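Local coordinates for protein glucose-6-phosphate 1-dehydrogenase (Kluyveromyces lactis, PDB 7E6I) that catalyses the NADP-dependent oxidation of glucose 6-phosphate to 6-phosphogluconolactone, the first step of the oxidative pentose-phosphate pathway, at residues 24-38 with 410-423. Sequence-based numbering, arbitrary orientation.
Sequences KTFPALFGLYREGYL and WIPEAYESLIRDAL
Trp410 lays its indole over Glu35, just past the C-terminal end of a Rossmann-fold helix. This helix, 19-34, belongs to the coenzyme domain. Its 24-34 part and helix 414-423, from the C-terminal part of the chain, cross at -73°, with their axes 8.3 Å apart at closest approach. Glu35 CG sits over one indole face, a CH-pi contact 3.7 Å from the centroid of the five-membered ring. The Glu35 carboxylate stacks nearly parallel to the ring. Arg34 grips Glu35 OE1 side-on with NE and NH2 in a salt bridge. Arg34 NH2 lies 3.2 Å from Trp410 CZ3, the guanidinium and ring planes 89° apart. Pro412 N lies over the centre of the opposite indole face. With an alanine in place of Trp410, Glu35 CG would probably lose the face it lies on, and a gap would open beside the Arg34 guanidinium. Leu32 CD1 lies 3.8 Å from Ile419 CG2, and its CD2 3.8 Å from Arg420 CB. Ile419 is a knob among Thr25, Ala28, Leu29 and Leu32. Glu416 CG stands anti to the carbonyl carbon (chi1 -72°), and the extended chain carries the carboxylate past Ala28 toward Gly31. Glu413 N donates to Glu416 OE2. Arg34 NH1, also bonded to Lys66 O, donates to a water, which donates to Glu416 OE1 at 2.6 Å.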
ATOM      1  N   LYS A  24      -4.201   1.949 -14.621  1.00 46.94           N
ATOM      2  CA  LYS A  24      -4.706   1.849 -13.255  1.00 44.63           C
ATOM      3  C   LYS A  24      -5.761   2.901 -12.938  1.00 42.55           C
ATOM      4  O   LYS A  24      -6.858   2.559 -12.481  1.00 41.86           O
ATOM      5  CB  LYS A  24      -3.554   1.941 -12.256  1.00 44.01           C
ATOM      6  CG  LYS A  24      -2.544   0.814 -12.403  1.00 48.34           C
ATOM      7  CD  LYS A  24      -2.848  -0.317 -11.433  1.00 51.75           C
ATOM      8  CE  LYS A  24      -1.972  -1.535 -11.687  1.00 53.84           C
ATOM      9  NZ  LYS A  24      -1.911  -2.401 -10.470  1.00 56.56           N
ATOM     10  N   THR A  25      -5.450   4.180 -13.169  1.00 40.29           N
ATOM     11  CA  THR A  25      -6.379   5.230 -12.760  1.00 39.25           C
ATOM     12  C   THR A  25      -7.676   5.156 -13.553  1.00 42.75           C
ATOM     13  O   THR A  25      -8.767   5.065 -12.973  1.00 43.73           O
ATOM     14  CB  THR A  25      -5.741   6.608 -12.915  1.00 38.03           C
ATOM     15  OG1 THR A  25      -4.364   6.545 -12.527  1.00 37.99           O
ATOM     16  CG2 THR A  25      -6.479   7.631 -12.049  1.00 34.65           C
ATOM     17  N   PHE A  26      -7.578   5.184 -14.880  1.00 40.97           N
ATOM     18  CA  PHE A  26      -8.779   5.135 -15.703  1.00 42.35           C
ATOM     19  C   PHE A  26      -9.489   3.792 -15.569  1.00 44.05           C
ATOM     20  O   PHE A  26     -10.722   3.770 -15.443  1.00 42.00           O
ATOM     21  CB  PHE A  26      -8.446   5.462 -17.160  1.00 42.00           C
ATOM     22  CG  PHE A  26      -8.400   6.936 -17.426  1.00 43.62           C
ATOM     23  CD1 PHE A  26      -9.557   7.632 -17.744  1.00 46.18           C
ATOM     24  CD2 PHE A  26      -7.214   7.644 -17.282  1.00 42.68           C
ATOM     25  CE1 PHE A  26      -9.523   9.005 -17.961  1.00 45.72           C
ATOM     26  CE2 PHE A  26      -7.172   9.012 -17.495  1.00 42.90           C
ATOM     27  CZ  PHE A  26      -8.331   9.691 -17.835  1.00 44.86           C
ATOM     28  N   PRO A  27      -8.778   2.655 -15.572  1.00 42.16           N
ATOM     29  CA  PRO A  27      -9.486   1.395 -15.297  1.00 44.81           C
ATOM     30  C   PRO A  27     -10.205   1.392 -13.954  1.00 45.33           C
ATOM     31  O   PRO A  27     -11.298   0.817 -13.844  1.00 43.42           O
ATOM     32  CB  PRO A  27      -8.369   0.345 -15.375  1.00 45.22           C
ATOM     33  CG  PRO A  27      -7.384   0.934 -16.321  1.00 43.95           C
ATOM     34  CD  PRO A  27      -7.397   2.405 -16.026  1.00 42.15           C
ATOM     35  N   ALA A  28      -9.637   2.042 -12.932  1.00 44.64           N
ATOM     36  CA  ALA A  28     -10.315   2.094 -11.641  1.00 43.43           C
ATOM     37  C   ALA A  28     -11.552   2.976 -11.710  1.00 41.87           C
ATOM     38  O   ALA A  28     -12.597   2.642 -11.137  1.00 41.79           O
ATOM     39  CB  ALA A  28      -9.367   2.593 -10.547  1.00 40.73           C
ATOM     40  N   LEU A  29     -11.443   4.123 -12.383  1.00 41.75           N
ATOM     41  CA  LEU A  29     -12.611   4.974 -12.567  1.00 43.20           C
ATOM     42  C   LEU A  29     -13.722   4.217 -13.274  1.00 43.47           C
ATOM     43  O   LEU A  29     -14.899   4.373 -12.936  1.00 44.83           O
ATOM     44  CB  LEU A  29     -12.243   6.219 -13.366  1.00 40.90           C
ATOM     45  CG  LEU A  29     -11.656   7.368 -12.568  1.00 40.25           C
ATOM     46  CD1 LEU A  29     -11.179   8.464 -13.509  1.00 40.61           C
ATOM     47  CD2 LEU A  29     -12.700   7.888 -11.624  1.00 39.11           C
ATOM     48  N   PHE A  30     -13.365   3.381 -14.249  1.00 43.34           N
ATOM     49  CA  PHE A  30     -14.384   2.635 -14.975  1.00 47.33           C
ATOM     50  C   PHE A  30     -15.048   1.601 -14.077  1.00 47.82           C
ATOM     51  O   PHE A  30     -16.279   1.490 -14.047  1.00 48.88           O
ATOM     52  CB  PHE A  30     -13.783   1.961 -16.204  1.00 50.36           C
ATOM     53  CG  PHE A  30     -14.712   0.982 -16.849  1.00 53.64           C
ATOM     54  CD1 PHE A  30     -15.948   1.402 -17.337  1.00 53.33           C
ATOM     55  CD2 PHE A  30     -14.375  -0.361 -16.932  1.00 52.93           C
ATOM     56  CE1 PHE A  30     -16.824   0.499 -17.919  1.00 53.50           C
ATOM     57  CE2 PHE A  30     -15.241  -1.268 -17.509  1.00 55.15           C
ATOM     58  CZ  PHE A  30     -16.471  -0.838 -18.008  1.00 57.01           C
ATOM     59  N   GLY A  31     -14.243   0.831 -13.340  1.00 47.94           N
ATOM     60  CA  GLY A  31     -14.803  -0.153 -12.427  1.00 47.41           C
ATOM     61  C   GLY A  31     -15.812   0.449 -11.473  1.00 45.41           C
ATOM     62  O   GLY A  31     -16.886  -0.109 -11.258  1.00 49.25           O
ATOM     63  N   LEU A  32     -15.480   1.600 -10.893  1.00 42.65           N
ATOM     64  CA  LEU A  32     -16.440   2.310 -10.060  1.00 43.39           C
ATOM     65  C   LEU A  32     -17.700   2.646 -10.849  1.00 49.98           C
ATOM     66  O   LEU A  32     -18.819   2.513 -10.330  1.00 48.18           O
ATOM     67  CB  LEU A  32     -15.801   3.580  -9.506  1.00 43.39           C
ATOM     68  CG  LEU A  32     -14.917   3.447  -8.268  1.00 39.05           C
ATOM     69  CD1 LEU A  32     -14.150   4.745  -8.021  1.00 38.20           C
ATOM     70  CD2 LEU A  32     -15.761   3.110  -7.075  1.00 40.70           C
ATOM     71  N   TYR A  33     -17.541   3.072 -12.111  1.00 48.21           N
ATOM     72  CA  TYR A  33     -18.703   3.413 -12.930  1.00 51.10           C
ATOM     73  C   TYR A  33     -19.497   2.163 -13.290  1.00 50.95           C
ATOM     74  O   TYR A  33     -20.725   2.123 -13.136  1.00 48.22           O
ATOM     75  CB  TYR A  33     -18.268   4.162 -14.199  1.00 51.11           C
ATOM     76  CG  TYR A  33     -19.431   4.472 -15.124  1.00 55.52           C
ATOM     77  CD1 TYR A  33     -20.240   5.587 -14.905  1.00 57.32           C
ATOM     78  CD2 TYR A  33     -19.741   3.642 -16.200  1.00 56.50           C
ATOM     79  CE1 TYR A  33     -21.319   5.872 -15.742  1.00 55.61           C
ATOM     80  CE2 TYR A  33     -20.822   3.917 -17.034  1.00 59.94           C
ATOM     81  CZ  TYR A  33     -21.600   5.035 -16.797  1.00 58.75           C
ATOM     82  OH  TYR A  33     -22.666   5.325 -17.616  1.00 63.69           O
ATOM     83  N   ARG A  34     -18.794   1.124 -13.749  1.00 49.53           N
ATOM     84  CA  ARG A  34     -19.434  -0.104 -14.200  1.00 49.16           C
ATOM     85  C   ARG A  34     -20.303  -0.723 -13.113  1.00 52.12           C
ATOM     86  O   ARG A  34     -21.362  -1.288 -13.406  1.00 50.32           O
ATOM     87  CB  ARG A  34     -18.352  -1.074 -14.661  1.00 48.28           C
ATOM     88  CG  ARG A  34     -18.803  -2.471 -14.936  1.00 52.57           C
ATOM     89  CD  ARG A  34     -17.613  -3.422 -14.947  1.00 55.61           C
ATOM     90  NE  ARG A  34     -17.148  -3.696 -13.591  1.00 57.29           N
ATOM     91  CZ  ARG A  34     -15.872  -3.792 -13.232  1.00 55.15           C
ATOM     92  NH1 ARG A  34     -14.900  -3.641 -14.125  1.00 53.92           N
ATOM     93  NH2 ARG A  34     -15.569  -4.039 -11.969  1.00 54.06           N
ATOM     94  N   GLU A  35     -19.892  -0.607 -11.856  1.00 52.38           N
ATOM     95  CA  GLU A  35     -20.651  -1.160 -10.749  1.00 48.24           C
ATOM     96  C   GLU A  35     -21.562  -0.127 -10.099  1.00 48.06           C
ATOM     97  O   GLU A  35     -22.118  -0.384  -9.029  1.00 48.83           O
ATOM     98  CB  GLU A  35     -19.695  -1.771  -9.730  1.00 49.32           C
ATOM     99  CG  GLU A  35     -18.682  -2.722 -10.363  1.00 51.52           C
ATOM    100  CD  GLU A  35     -19.261  -4.102 -10.646  1.00 53.83           C
ATOM    101  OE1 GLU A  35     -18.555  -4.928 -11.267  1.00 51.84           O
ATOM    102  OE2 GLU A  35     -20.418  -4.363 -10.235  1.00 54.64           O
ATOM    103  N   GLY A  36     -21.737   1.029 -10.722  1.00 49.07           N
ATOM    104  CA  GLY A  36     -22.738   1.955 -10.239  1.00 46.86           C
ATOM    105  C   GLY A  36     -22.300   2.844  -9.106  1.00 46.19           C
ATOM    106  O   GLY A  36     -23.148   3.365  -8.382  1.00 47.52           O
ATOM    107  N   TYR A  37     -20.997   3.062  -8.940  1.00 46.71           N
ATOM    108  CA  TYR A  37     -20.496   3.904  -7.863  1.00 45.14           C
ATOM    109  C   TYR A  37     -19.825   5.170  -8.371  1.00 48.68           C
ATOM    110  O   TYR A  37     -19.196   5.883  -7.580  1.00 48.86           O
ATOM    111  CB  TYR A  37     -19.538   3.110  -6.981  1.00 44.51           C
ATOM    112  CG  TYR A  37     -20.260   2.086  -6.151  1.00 46.14           C
ATOM    113  CD1 TYR A  37     -20.876   2.448  -4.959  1.00 46.05           C
ATOM    114  CD2 TYR A  37     -20.346   0.761  -6.565  1.00 44.43           C
ATOM    115  CE1 TYR A  37     -21.542   1.519  -4.191  1.00 46.28           C
ATOM    116  CE2 TYR A  37     -21.017  -0.178  -5.810  1.00 45.64           C
ATOM    117  CZ  TYR A  37     -21.617   0.204  -4.621  1.00 48.96           C
ATOM    118  OH  TYR A  37     -22.293  -0.724  -3.857  1.00 48.64           O
ATOM    119  N   LEU A  38     -19.939   5.467  -9.666  1.00 49.43           N
ATOM    120  CA  LEU A  38     -19.497   6.736 -10.232  1.00 49.90           C
ATOM    121  C   LEU A  38     -20.692   7.396 -10.906  1.00 51.01           C
ATOM    122  O   LEU A  38     -21.272   6.831 -11.843  1.00 49.25           O
ATOM    123  CB  LEU A  38     -18.343   6.546 -11.225  1.00 47.68           C
ATOM    124  CG  LEU A  38     -17.581   7.829 -11.580  1.00 45.14           C
ATOM    125  CD1 LEU A  38     -16.989   8.498 -10.352  1.00 41.90           C
ATOM    126  CD2 LEU A  38     -16.498   7.526 -12.590  1.00 46.18           C
ATOM    127  N   TRP A 410     -19.091  -7.729  -4.812  1.00 59.02           N
ATOM    128  CA  TRP A 410     -18.151  -7.052  -5.700  1.00 53.74           C
ATOM    129  C   TRP A 410     -16.963  -6.594  -4.862  1.00 50.70           C
ATOM    130  O   TRP A 410     -17.116  -5.753  -3.971  1.00 48.68           O
ATOM    131  CB  TRP A 410     -18.856  -5.887  -6.392  1.00 54.73           C
ATOM    132  CG  TRP A 410     -18.081  -4.606  -6.665  1.00 49.92           C
ATOM    133  CD1 TRP A 410     -18.401  -3.330  -6.230  1.00 49.46           C
ATOM    134  CD2 TRP A 410     -16.936  -4.461  -7.492  1.00 45.95           C
ATOM    135  NE1 TRP A 410     -17.493  -2.418  -6.711  1.00 45.59           N
ATOM    136  CE2 TRP A 410     -16.584  -3.086  -7.489  1.00 47.65           C
ATOM    137  CE3 TRP A 410     -16.154  -5.357  -8.212  1.00 44.57           C
ATOM    138  CZ2 TRP A 410     -15.500  -2.602  -8.187  1.00 46.90           C
ATOM    139  CZ3 TRP A 410     -15.076  -4.878  -8.896  1.00 51.45           C
ATOM    140  CH2 TRP A 410     -14.756  -3.510  -8.888  1.00 52.99           C
ATOM    141  N   ILE A 411     -15.794  -7.173  -5.121  1.00 48.22           N
ATOM    142  CA  ILE A 411     -14.571  -6.804  -4.414  1.00 46.90           C
ATOM    143  C   ILE A 411     -13.756  -5.860  -5.291  1.00 45.70           C
ATOM    144  O   ILE A 411     -13.099  -6.300  -6.245  1.00 45.70           O
ATOM    145  CB  ILE A 411     -13.747  -8.042  -4.022  1.00 50.27           C
ATOM    146  CG1 ILE A 411     -14.537  -8.939  -3.063  1.00 55.46           C
ATOM    147  CG2 ILE A 411     -12.422  -7.623  -3.370  1.00 43.51           C
ATOM    148  CD1 ILE A 411     -15.382  -8.187  -2.071  1.00 52.51           C
ATOM    149  N   PRO A 412     -13.763  -4.566  -4.996  1.00 44.71           N
ATOM    150  CA  PRO A 412     -13.005  -3.609  -5.804  1.00 42.83           C
ATOM    151  C   PRO A 412     -11.506  -3.840  -5.724  1.00 42.68           C
ATOM    152  O   PRO A 412     -10.981  -4.404  -4.762  1.00 42.66           O
ATOM    153  CB  PRO A 412     -13.374  -2.259  -5.181  1.00 39.98           C
ATOM    154  CG  PRO A 412     -13.763  -2.602  -3.796  1.00 42.69           C
ATOM    155  CD  PRO A 412     -14.442  -3.921  -3.862  1.00 43.26           C
ATOM    156  N   GLU A 413     -10.815  -3.374  -6.761  1.00 42.47           N
ATOM    157  CA  GLU A 413      -9.368  -3.231  -6.726  1.00 44.80           C
ATOM    158  C   GLU A 413      -8.964  -2.089  -5.795  1.00 41.61           C
ATOM    159  O   GLU A 413      -9.764  -1.204  -5.470  1.00 36.64           O
ATOM    160  CB  GLU A 413      -8.826  -2.962  -8.131  1.00 47.85           C
ATOM    161  CG  GLU A 413      -9.071  -4.085  -9.104  1.00 49.96           C
ATOM    162  CD  GLU A 413      -7.921  -5.062  -9.140  1.00 61.28           C
ATOM    163  OE1 GLU A 413      -7.055  -4.997  -8.234  1.00 65.51           O
ATOM    164  OE2 GLU A 413      -7.887  -5.901 -10.067  1.00 69.08           O
ATOM    165  N   ALA A 414      -7.686  -2.099  -5.392  1.00 40.15           N
ATOM    166  CA  ALA A 414      -7.187  -1.100  -4.450  1.00 36.20           C
ATOM    167  C   ALA A 414      -7.509   0.319  -4.912  1.00 34.19           C
ATOM    168  O   ALA A 414      -8.078   1.120  -4.161  1.00 32.22           O
ATOM    169  CB  ALA A 414      -5.681  -1.276  -4.254  1.00 33.65           C
ATOM    170  N   TYR A 415      -7.165   0.646  -6.156  1.00 34.62           N
ATOM    171  CA  TYR A 415      -7.373   2.009  -6.622  1.00 34.96           C
ATOM    172  C   TYR A 415      -8.844   2.350  -6.749  1.00 34.12           C
ATOM    173  O   TYR A 415      -9.220   3.511  -6.557  1.00 33.77           O
ATOM    174  CB  TYR A 415      -6.675   2.219  -7.955  1.00 35.50           C
ATOM    175  CG  TYR A 415      -5.202   2.307  -7.794  1.00 34.79           C
ATOM    176  CD1 TYR A 415      -4.628   3.374  -7.118  1.00 35.44           C
ATOM    177  CD2 TYR A 415      -4.377   1.325  -8.313  1.00 41.25           C
ATOM    178  CE1 TYR A 415      -3.272   3.461  -6.959  1.00 37.58           C
ATOM    179  CE2 TYR A 415      -3.014   1.400  -8.162  1.00 43.44           C
ATOM    180  CZ  TYR A 415      -2.465   2.471  -7.490  1.00 43.17           C
ATOM    181  OH  TYR A 415      -1.100   2.545  -7.346  1.00 49.72           O
ATOM    182  N   GLU A 416      -9.688   1.372  -7.084  1.00 35.62           N
ATOM    183  CA  GLU A 416     -11.127   1.618  -7.082  1.00 35.22           C
ATOM    184  C   GLU A 416     -11.604   1.993  -5.688  1.00 32.48           C
ATOM    185  O   GLU A 416     -12.273   3.016  -5.499  1.00 34.88           O
ATOM    186  CB  GLU A 416     -11.872   0.394  -7.612  1.00 37.58           C
ATOM    187  CG  GLU A 416     -11.693   0.221  -9.121  1.00 42.74           C
ATOM    188  CD  GLU A 416     -11.833  -1.215  -9.617  1.00 44.84           C
ATOM    189  OE1 GLU A 416     -11.645  -1.431 -10.840  1.00 46.32           O
ATOM    190  OE2 GLU A 416     -12.129  -2.116  -8.802  1.00 43.14           O
ATOM    191  N   SER A 417     -11.244   1.187  -4.692  1.00 32.22           N
ATOM    192  CA  SER A 417     -11.625   1.482  -3.319  1.00 30.60           C
ATOM    193  C   SER A 417     -11.109   2.848  -2.891  1.00 32.90           C
ATOM    194  O   SER A 417     -11.820   3.613  -2.222  1.00 28.30           O
ATOM    195  CB  SER A 417     -11.089   0.380  -2.399  1.00 31.30           C
ATOM    196  OG  SER A 417     -11.230   0.715  -1.026  1.00 31.33           O
ATOM    197  N   LEU A 418      -9.880   3.179  -3.292  1.00 31.13           N
ATOM    198  CA  LEU A 418      -9.235   4.378  -2.777  1.00 32.39           C
ATOM    199  C   LEU A 418      -9.814   5.638  -3.406  1.00 33.38           C
ATOM    200  O   LEU A 418     -10.019   6.644  -2.716  1.00 33.51           O
ATOM    201  CB  LEU A 418      -7.728   4.295  -3.007  1.00 31.43           C
ATOM    202  CG  LEU A 418      -6.998   3.427  -1.981  1.00 30.64           C
ATOM    203  CD1 LEU A 418      -5.539   3.223  -2.361  1.00 28.73           C
ATOM    204  CD2 LEU A 418      -7.122   4.028  -0.595  1.00 30.54           C
ATOM    205  N   ILE A 419     -10.073   5.613  -4.714  1.00 31.17           N
ATOM    206  CA  ILE A 419     -10.679   6.770  -5.364  1.00 33.58           C
ATOM    207  C   ILE A 419     -12.069   7.021  -4.798  1.00 34.69           C
ATOM    208  O   ILE A 419     -12.438   8.165  -4.486  1.00 33.38           O
ATOM    209  CB  ILE A 419     -10.714   6.566  -6.891  1.00 35.68           C
ATOM    210  CG1 ILE A 419      -9.312   6.724  -7.476  1.00 32.69           C
ATOM    211  CG2 ILE A 419     -11.675   7.549  -7.541  1.00 33.11           C
ATOM    212  CD1 ILE A 419      -9.207   6.307  -8.920  1.00 35.48           C
ATOM    213  N   ARG A 420     -12.860   5.954  -4.655  1.00 34.54           N
ATOM    214  CA  ARG A 420     -14.133   6.054  -3.953  1.00 33.92           C
ATOM    215  C   ARG A 420     -13.984   6.789  -2.626  1.00 36.92           C
ATOM    216  O   ARG A 420     -14.704   7.763  -2.359  1.00 37.58           O
ATOM    217  CB  ARG A 420     -14.706   4.662  -3.721  1.00 36.27           C
ATOM    218  CG  ARG A 420     -16.046   4.697  -3.016  1.00 42.56           C
ATOM    219  CD  ARG A 420     -17.103   5.104  -3.998  1.00 46.52           C
ATOM    220  NE  ARG A 420     -18.306   5.695  -3.407  1.00 52.46           N
ATOM    221  CZ  ARG A 420     -19.139   5.074  -2.576  1.00 54.82           C
ATOM    222  NH1 ARG A 420     -18.917   3.818  -2.189  1.00 52.17           N
ATOM    223  NH2 ARG A 420     -20.204   5.723  -2.127  1.00 50.88           N
ATOM    224  N   ASP A 421     -13.040   6.339  -1.785  1.00 32.77           N
ATOM    225  CA  ASP A 421     -12.873   6.945  -0.463  1.00 34.50           C
ATOM    226  C   ASP A 421     -12.550   8.429  -0.570  1.00 35.89           C
ATOM    227  O   ASP A 421     -13.024   9.242   0.241  1.00 31.97           O
ATOM    228  CB  ASP A 421     -11.772   6.230   0.313  1.00 34.23           C
ATOM    229  CG  ASP A 421     -12.199   4.874   0.825  1.00 38.32           C
ATOM    230  OD1 ASP A 421     -13.358   4.473   0.565  1.00 41.19           O
ATOM    231  OD2 ASP A 421     -11.367   4.205   1.486  1.00 38.49           O
ATOM    232  N   ALA A 422     -11.720   8.795  -1.553  1.00 35.06           N
ATOM    233  CA  ALA A 422     -11.412  10.199  -1.794  1.00 35.69           C
ATOM    234  C   ALA A 422     -12.669  10.975  -2.184  1.00 36.43           C
ATOM    235  O   ALA A 422     -12.924  12.070  -1.665  1.00 33.71           O
ATOM    236  CB  ALA A 422     -10.336  10.312  -2.873  1.00 30.18           C
ATOM    237  N   LEU A 423     -13.474  10.416  -3.097  1.00 37.38           N
ATOM    238  CA  LEU A 423     -14.711  11.086  -3.487  1.00 37.70           C
ATOM    239  C   LEU A 423     -15.585  11.336  -2.266  1.00 38.51           C
ATOM    240  O   LEU A 423     -16.187  12.407  -2.134  1.00 37.70           O
ATOM    241  CB  LEU A 423     -15.457  10.265  -4.547  1.00 35.14           C
ATOM    242  CG  LEU A 423     -14.771  10.167  -5.918  1.00 32.61           C
ATOM    243  CD1 LEU A 423     -15.482   9.217  -6.862  1.00 30.92           C
ATOM    244  CD2 LEU A 423     -14.674  11.527  -6.552  1.00 34.63           C
TER
HETATM  245  O   HOH W   1     -12.256  -3.195 -12.580  1.00 53.42           O